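Local coordinates for protein 5'-Methylthioadenosine Nucleosidase (Arabidopsis thaliana, PDB 2H8G) that belongs to the phosphorylase superfamily of nucleosidases and nucleoside phosphorylases and binds adenine in a pocket of its mixed alpha/beta fold, at residues A247-G250 with T251-V255. Sequence-based numbering, arbitrary orientation.
Sequences ALEG and TATKV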
loop_
_atom_site.group_PDB
_atom_site.type_symbol
_atom_site.label_atom_id
_atom_site.label_comp_id
_atom_site.label_asym_id
_atom_site.label_seq_id
_atom_site.Cartn_x
_atom_site.Cartn_y
_atom_site.Cartn_z
ATOM N N ALA A 247 0.375 -24.345 13.527
ATOM C CA ALA A 247 1.279 -23.927 14.591
ATOM C C ALA A 247 1.021 -22.457 14.909
ATOM O O ALA A 247 1.125 -22.022 16.057
ATOM C CB ALA A 247 2.728 -24.122 14.150
ATOM N N LEU A 248 0.692 -21.694 13.874
ATOM C CA LEU A 248 0.409 -20.276 14.035
ATOM C C LEU A 248 -0.833 -20.100 14.902
ATOM O O LEU A 248 -0.875 -19.235 15.776
ATOM C CB LEU A 248 0.196 -19.630 12.665
ATOM C CG LEU A 248 -0.165 -18.144 12.632
ATOM C CD1 LEU A 248 0.909 -17.329 13.343
ATOM C CD2 LEU A 248 -0.318 -17.697 11.184
ATOM N N GLU A 249 -1.848 -20.922 14.656
ATOM C CA GLU A 249 -3.076 -20.857 15.439
ATOM C C GLU A 249 -2.784 -21.135 16.910
ATOM O O GLU A 249 -3.253 -20.415 17.790
ATOM C CB GLU A 249 -4.096 -21.871 14.905
ATOM C CG GLU A 249 -5.348 -22.034 15.767
ATOM C CD GLU A 249 -5.152 -23.012 16.913
ATOM O OE1 GLU A 249 -4.848 -24.194 16.640
ATOM O OE2 GLU A 249 -5.301 -22.603 18.084
ATOM N N GLY A 250 -2.002 -22.179 17.172
ATOM C CA GLY A 250 -1.671 -22.527 18.542
ATOM C C GLY A 250 -1.065 -21.372 19.314
ATOM O O GLY A 250 -1.426 -21.117 20.466
ATOM N N THR A 251 -0.135 -20.668 18.680
ATOM C CA THR A 251 0.511 -19.538 19.326
ATOM C C THR A 251 -0.467 -18.375 19.455
ATOM O O THR A 251 -0.534 -17.729 20.496
ATOM C CB THR A 251 1.756 -19.096 18.532
ATOM O OG1 THR A 251 2.677 -20.193 18.465
ATOM C CG2 THR A 251 2.442 -17.912 19.212
ATOM N N ALA A 252 -1.236 -18.115 18.400
ATOM C CA ALA A 252 -2.204 -17.025 18.431
ATOM C C ALA A 252 -3.190 -17.231 19.572
ATOM O O ALA A 252 -3.593 -16.279 20.234
ATOM C CB ALA A 252 -2.945 -16.941 17.103
ATOM N N THR A 253 -3.570 -18.483 19.802
ATOM C CA THR A 253 -4.505 -18.798 20.874
ATOM C C THR A 253 -3.883 -18.499 22.231
ATOM O O THR A 253 -4.539 -17.940 23.111
ATOM C CB THR A 253 -4.931 -20.270 20.820
ATOM O OG1 THR A 253 -5.640 -20.510 19.598
ATOM C CG2 THR A 253 -5.831 -20.610 21.997
ATOM N N LYS A 254 -2.615 -18.864 22.403
ATOM C CA LYS A 254 -1.930 -18.604 23.661
ATOM C C LYS A 254 -1.779 -17.102 23.876
ATOM O O LYS A 254 -1.843 -16.616 25.001
ATOM C CB LYS A 254 -0.552 -19.268 23.669
ATOM C CG LYS A 254 -0.606 -20.782 23.720
ATOM C CD LYS A 254 0.791 -21.374 23.726
ATOM C CE LYS A 254 0.744 -22.891 23.784
ATOM N NZ LYS A 254 0.092 -23.364 25.037
ATOM N N VAL A 255 -1.586 -16.363 22.792
ATOM C CA VAL A 255 -1.438 -14.922 22.895
ATOM C C VAL A 255 -2.760 -14.295 23.332
ATOM O O VAL A 255 -2.786 -13.423 24.200
ATOM C CB VAL A 255 -0.977 -14.317 21.548
ATOM C CG1 VAL A 255 -1.088 -12.802 21.586
ATOM C CG2 VAL A 255 0.471 -14.728 21.270
HETATM O O HOH W 1 2.287 -23.485 17.984
#
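Ala247 O accepts the backbone N-H of Thr251 at 3.2 Å, with the donor tilted 25° from the carbonyl plane. A water also donates to this oxygen, at 2.7 Å from Ala247 O, and reaches on weakly to the Thr251 hydroxyl, which its first torsion (chi1 -60°) sets beside its own backbone N and back along the helix. Next, Leu248 O takes the N-H of Ala252 at 2.9 Å, and the Ala252 methyl rests against the same carbonyl oxygen. The Leu248 side chain heads elsewhere, onto Leu220 and Ala222 of strand 217-226, while Ala252 packs on Leu42 of helix 36-45.

Glu249 carries the side-chain contact. Its O receives Thr253 N at 2.8 Å, and Thr253 OG1 sits 3.0 Å from that same Glu249 O. Bent at chi2 (-84°), the glutamate runs alongside Thr253 and brings OE2 within 2.6 Å of Thr253 OG1. Lys45 of helix 36-45 touches both side chains. At the next residue, Gly250 O accepts the N-H of Lys254, one turn along the helix, and Lys254 CG lies 3.4 Å from Gly250 O.

All this belongs to one regular i to i+4 stretch of the long helix 233-259, whose inner face packs on strand 217-226 through Leu248 and Val255. The single Thr253 hydroxyl proton can serve either the carbonyl or the carboxylate of Glu249; the shorter distance to OE2 suits a probably charged carboxylate but does not settle it.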